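Local coordinates for Alpha/beta hydrolase fold protein (Marinomonas mediterranea, PDB 6CXT) that supplies the carrier-protein domain that bears a pyrrole-2-carbonyl thioester on a phosphopantetheine arm and docks with a flavin-dependent oxidase in thiotemplated pyrrole biosynthesis, at residues L21-L33 with I58-A70. Sequence-based numbering, arbitrary orientation.
Sequences LDQNTPLLELGIL and INPEHFENVATLA
The backbone carbonyl oxygen Glu-64 O is gripped twice: Leu-27 N donates to it at 2.9 Å, tilted 28° from the carbonyl plane, and a water donates as well, the same water accepting from Glu-29 N. Beside this bond, Pro-26 approaches the same oxygen through its CA hydrogen, 3.4 Å from Pro-26 CA to Glu-64 O. Farther along, Gln-23 O receives Ala-67 N on a lone pair at 3.3 Å, so the first turn of helix 66-75 gives one N-H to the 21-33 loop. A second N-H of that turn, Val-66 N, reaches a water that itself donates to Asp-22 O and Thr-25 O.

Asn-65 is the N-cap of the helix. With CG held between the backbone N and the carbonyl carbon (chi1 54°), OD1 turns back to accept from Thr-68 N at 2.7 Å, nearly in line with its C=O, while ND2 donates a hydrogen bond to a water that in turn donates to Asn-24 O. The short amide suits this place by offering acceptor and donor together. Asn-65 CB lies 3.2 Å from Thr-25 O. With an alanine in place of Asn-65, Thr-68 N would probably lose its capping acceptor and the water its link from ND2.

Leu-27, Leu-33 and Phe-63 pack toward the core. Leu-27 lays CD1 along the Asn-65 to Val-66 backbone, 4.1 Å from Val-66 CG2. Leu-33 crosses Phe-63 at about a right angle, its slim methyl CD1 fitting closely at the ring edge, 3.4 Å from Phe-63 CD2, and both side chains also touch Met-38 of helix 35-49. Leu-28 wedges CD1 between Pro-60 and Phe-63 CB; Leu-28 and Pro-60 lie toward the oxidase, touching His-176 of the Butyryl-CoA dehydrogenase chain. Main-chain bonds and waters thus tie the long loop of this carrier domain to the start of its last helix, with apolar contacts alongside.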
loop_
_atom_site.group_PDB
_atom_site.type_symbol
_atom_site.label_atom_id
_atom_site.label_comp_id
_atom_site.label_asym_id
_atom_site.label_seq_id
_atom_site.Cartn_x
_atom_site.Cartn_y
_atom_site.Cartn_z
ATOM N N LEU A 21 40.503 -15.658 7.657
ATOM C CA LEU A 21 39.771 -16.898 7.915
ATOM C C LEU A 21 40.570 -18.090 7.463
ATOM O O LEU A 21 41.127 -18.079 6.373
ATOM C CB LEU A 21 38.396 -16.944 7.225
ATOM C CG LEU A 21 37.643 -18.277 7.359
ATOM C CD1 LEU A 21 36.775 -18.270 8.593
ATOM C CD2 LEU A 21 36.809 -18.620 6.119
ATOM N N ASP A 22 40.592 -19.120 8.303
ATOM C CA ASP A 22 41.311 -20.335 7.992
ATOM C C ASP A 22 40.608 -21.536 8.613
ATOM O O ASP A 22 39.535 -21.388 9.240
ATOM C CB ASP A 22 42.817 -20.220 8.407
ATOM C CG ASP A 22 43.023 -20.050 9.912
ATOM O OD1 ASP A 22 42.258 -20.601 10.736
ATOM O OD2 ASP A 22 43.975 -19.350 10.290
ATOM N N GLN A 23 41.242 -22.708 8.482
ATOM C CA GLN A 23 40.678 -23.962 8.946
ATOM C C GLN A 23 40.560 -24.032 10.494
ATOM O O GLN A 23 39.882 -24.932 11.011
ATOM C CB GLN A 23 41.473 -25.160 8.371
ATOM C CG GLN A 23 42.822 -25.434 9.049
ATOM C CD GLN A 23 43.980 -24.501 8.648
ATOM O OE1 GLN A 23 43.799 -23.401 8.108
ATOM N NE2 GLN A 23 45.194 -24.953 8.931
ATOM N N ASN A 24 41.162 -23.065 11.198
ATOM C CA ASN A 24 41.092 -22.980 12.700
ATOM C C ASN A 24 40.159 -21.934 13.290
ATOM O O ASN A 24 39.972 -21.886 14.517
ATOM C CB ASN A 24 42.480 -22.719 13.289
ATOM C CG ASN A 24 43.405 -23.890 13.060
ATOM O OD1 ASN A 24 43.020 -25.056 13.286
ATOM N ND2 ASN A 24 44.583 -23.609 12.516
ATOM N N THR A 25 39.619 -21.068 12.445
ATOM C CA THR A 25 38.704 -20.026 12.940
ATOM C C THR A 25 37.502 -20.687 13.652
ATOM O O THR A 25 36.879 -21.602 13.099
ATOM C CB THR A 25 38.280 -19.114 11.781
ATOM O OG1 THR A 25 39.479 -18.673 11.093
ATOM C CG2 THR A 25 37.470 -17.902 12.310
ATOM N N PRO A 26 37.254 -20.294 14.920
ATOM C CA PRO A 26 36.140 -20.892 15.638
ATOM C C PRO A 26 34.791 -20.314 15.121
ATOM O O PRO A 26 34.422 -19.182 15.481
ATOM C CB PRO A 26 36.417 -20.540 17.106
ATOM C CG PRO A 26 37.351 -19.377 17.079
ATOM C CD PRO A 26 38.018 -19.324 15.737
ATOM N N LEU A 27 34.123 -21.123 14.289
ATOM C CA LEU A 27 32.916 -20.715 13.494
ATOM C C LEU A 27 31.719 -20.418 14.393
ATOM O O LEU A 27 31.015 -19.415 14.179
ATOM C CB LEU A 27 32.541 -21.779 12.447
ATOM C CG LEU A 27 33.602 -22.113 11.343
ATOM C CD1 LEU A 27 33.127 -23.237 10.447
ATOM C CD2 LEU A 27 34.009 -20.875 10.539
ATOM N N LEU A 28 31.513 -21.273 15.394
ATOM C CA LEU A 28 30.427 -21.104 16.371
ATOM C C LEU A 28 30.733 -20.025 17.337
ATOM O O LEU A 28 29.886 -19.181 17.624
ATOM C CB LEU A 28 30.156 -22.384 17.131
ATOM C CG LEU A 28 29.643 -23.536 16.276
ATOM C CD1 LEU A 28 29.744 -24.811 17.073
ATOM C CD2 LEU A 28 28.214 -23.335 15.764
ATOM N N GLU A 29 31.941 -20.044 17.871
ATOM C CA GLU A 29 32.282 -19.086 18.890
ATOM C C GLU A 29 32.253 -17.652 18.390
ATOM O O GLU A 29 31.884 -16.755 19.132
ATOM C CB GLU A 29 33.642 -19.439 19.500
ATOM C CG GLU A 29 34.151 -18.418 20.516
ATOM C CD GLU A 29 35.488 -18.838 21.125
ATOM O OE1 GLU A 29 35.959 -19.974 20.856
ATOM O OE2 GLU A 29 36.059 -18.026 21.871
ATOM N N LEU A 30 32.648 -17.422 17.140
ATOM C CA LEU A 30 32.678 -16.052 16.624
ATOM C C LEU A 30 31.359 -15.639 15.952
ATOM O O LEU A 30 31.248 -14.518 15.478
ATOM C CB LEU A 30 33.867 -15.804 15.683
ATOM C CG LEU A 30 35.290 -15.787 16.259
ATOM C CD1 LEU A 30 36.243 -15.765 15.084
ATOM C CD2 LEU A 30 35.548 -14.592 17.184
ATOM N N GLY A 31 30.379 -16.535 15.931
ATOM C CA GLY A 31 29.037 -16.174 15.444
ATOM C C GLY A 31 28.925 -16.288 13.938
ATOM O O GLY A 31 27.936 -15.851 13.338
ATOM N N ILE A 32 29.926 -16.901 13.306
ATOM C CA ILE A 32 29.937 -17.058 11.861
ATOM C C ILE A 32 28.844 -18.039 11.429
ATOM O O ILE A 32 28.140 -17.806 10.418
ATOM C CB ILE A 32 31.349 -17.507 11.383
ATOM C CG1 ILE A 32 32.371 -16.367 11.655
ATOM C CG2 ILE A 32 31.315 -17.965 9.939
ATOM C CD1 ILE A 32 33.842 -16.779 11.456
ATOM N N LEU A 33 28.678 -19.126 12.182
ATOM C CA LEU A 33 27.632 -20.084 11.902
ATOM C C LEU A 33 26.488 -19.816 12.863
ATOM O O LEU A 33 26.668 -19.832 14.084
ATOM C CB LEU A 33 28.060 -21.533 12.093
ATOM C CG LEU A 33 29.009 -22.154 11.101
ATOM C CD1 LEU A 33 28.971 -23.664 11.313
ATOM C CD2 LEU A 33 28.619 -21.795 9.677
ATOM N N ILE A 58 24.620 -32.362 13.803
ATOM C CA ILE A 58 24.800 -30.922 13.987
ATOM C C ILE A 58 25.135 -30.631 15.460
ATOM O O ILE A 58 24.245 -30.555 16.292
ATOM C CB ILE A 58 23.583 -30.131 13.442
ATOM C CG1 ILE A 58 23.290 -30.600 12.008
ATOM C CG2 ILE A 58 23.831 -28.621 13.552
ATOM C CD1 ILE A 58 22.044 -30.031 11.365
ATOM N N ASN A 59 26.417 -30.468 15.786
ATOM C CA ASN A 59 26.794 -30.251 17.184
ATOM C C ASN A 59 28.108 -29.462 17.278
ATOM O O ASN A 59 28.773 -29.252 16.238
ATOM C CB ASN A 59 26.885 -31.602 17.911
ATOM C CG ASN A 59 27.975 -32.498 17.337
ATOM O OD1 ASN A 59 29.148 -32.083 17.196
ATOM N ND2 ASN A 59 27.593 -33.707 16.962
ATOM N N PRO A 60 28.500 -29.044 18.504
ATOM C CA PRO A 60 29.655 -28.195 18.599
ATOM C C PRO A 60 30.989 -28.886 18.245
ATOM O O PRO A 60 31.965 -28.184 17.923
ATOM C CB PRO A 60 29.634 -27.704 20.041
ATOM C CG PRO A 60 28.282 -28.056 20.589
ATOM C CD PRO A 60 27.836 -29.234 19.813
ATOM N N GLU A 61 30.998 -30.221 18.236
ATOM C CA GLU A 61 32.232 -30.988 17.941
ATOM C C GLU A 61 32.504 -30.846 16.440
ATOM O O GLU A 61 33.571 -30.356 16.042
ATOM C CB GLU A 61 32.155 -32.466 18.388
ATOM C CG GLU A 61 31.915 -32.672 19.897
ATOM C CD GLU A 61 30.427 -32.895 20.291
ATOM O OE1 GLU A 61 29.953 -34.056 20.162
ATOM O OE2 GLU A 61 29.731 -31.937 20.752
ATOM N N HIS A 62 31.520 -31.216 15.618
ATOM C CA HIS A 62 31.679 -31.094 14.166
ATOM C C HIS A 62 31.783 -29.670 13.592
ATOM O O HIS A 62 32.483 -29.474 12.592
ATOM C CB HIS A 62 30.604 -31.892 13.446
ATOM C CG HIS A 62 30.541 -33.317 13.888
ATOM N ND1 HIS A 62 29.374 -33.919 14.309
ATOM C CD2 HIS A 62 31.514 -34.254 14.008
ATOM C CE1 HIS A 62 29.626 -35.173 14.647
ATOM N NE2 HIS A 62 30.916 -35.401 14.475
ATOM N N PHE A 63 31.145 -28.683 14.221
ATOM C CA PHE A 63 31.030 -27.345 13.607
ATOM C C PHE A 63 31.934 -26.367 14.269
ATOM O O PHE A 63 31.874 -25.141 14.040
ATOM C CB PHE A 63 29.573 -26.876 13.536
ATOM C CG PHE A 63 28.775 -27.626 12.514
ATOM C CD1 PHE A 63 28.267 -28.915 12.782
ATOM C CD2 PHE A 63 28.580 -27.074 11.232
ATOM C CE1 PHE A 63 27.550 -29.631 11.799
ATOM C CE2 PHE A 63 27.884 -27.785 10.262
ATOM C CZ PHE A 63 27.347 -29.046 10.541
ATOM N N GLU A 64 32.880 -26.916 15.019
ATOM C CA GLU A 64 33.823 -26.048 15.672
ATOM C C GLU A 64 34.568 -25.163 14.686
ATOM O O GLU A 64 34.730 -23.939 14.906
ATOM C CB GLU A 64 34.810 -26.899 16.514
ATOM C CG GLU A 64 35.755 -26.016 17.284
ATOM C CD GLU A 64 36.783 -26.772 18.099
ATOM O OE1 GLU A 64 36.869 -28.031 18.032
ATOM O OE2 GLU A 64 37.502 -26.049 18.799
ATOM N N ASN A 65 35.036 -25.750 13.595
ATOM C CA ASN A 65 35.825 -24.994 12.636
ATOM C C ASN A 65 35.760 -25.745 11.326
ATOM O O ASN A 65 35.105 -26.809 11.246
ATOM C CB ASN A 65 37.289 -24.805 13.116
ATOM C CG ASN A 65 37.968 -26.146 13.465
ATOM O OD1 ASN A 65 37.876 -27.117 12.697
ATOM N ND2 ASN A 65 38.610 -26.205 14.654
ATOM N N VAL A 66 36.418 -25.179 10.301
ATOM C CA VAL A 66 36.410 -25.778 8.954
ATOM C C VAL A 66 37.040 -27.207 8.947
ATOM O O VAL A 66 36.533 -28.145 8.298
ATOM C CB VAL A 66 37.044 -24.808 7.914
ATOM C CG1 VAL A 66 37.276 -25.479 6.568
ATOM C CG2 VAL A 66 36.129 -23.578 7.697
ATOM N N ALA A 67 38.121 -27.358 9.723
ATOM C CA ALA A 67 38.821 -28.648 9.811
ATOM C C ALA A 67 37.878 -29.735 10.327
ATOM O O ALA A 67 37.734 -30.790 9.676
ATOM C CB ALA A 67 40.067 -28.488 10.699
ATOM N N THR A 68 37.180 -29.452 11.444
ATOM C CA THR A 68 36.295 -30.440 12.064
ATOM C C THR A 68 35.086 -30.714 11.159
ATOM O O THR A 68 34.615 -31.871 11.038
ATOM C CB THR A 68 35.829 -30.039 13.497
ATOM O OG1 THR A 68 35.079 -28.812 13.471
ATOM C CG2 THR A 68 37.050 -29.850 14.457
ATOM N N LEU A 69 34.589 -29.639 10.527
ATOM C CA LEU A 69 33.455 -29.775 9.584
ATOM C C LEU A 69 33.870 -30.610 8.376
ATOM O O LEU A 69 33.171 -31.589 8.027
ATOM C CB LEU A 69 32.952 -28.395 9.140
ATOM C CG LEU A 69 31.837 -28.430 8.071
ATOM C CD1 LEU A 69 30.655 -29.317 8.459
ATOM C CD2 LEU A 69 31.434 -27.000 7.769
ATOM N N ALA A 70 35.011 -30.234 7.760
ATOM C CA ALA A 70 35.609 -31.088 6.699
ATOM C C ALA A 70 35.687 -32.572 7.172
ATOM O O ALA A 70 35.224 -33.485 6.439
ATOM C CB ALA A 70 36.954 -30.531 6.228
HETATM O O HOH W 1 37.261 -22.375 10.488
HETATM O O HOH W 2 38.740 -23.746 16.235
HETATM O O HOH W 3 33.526 -22.566 17.098
#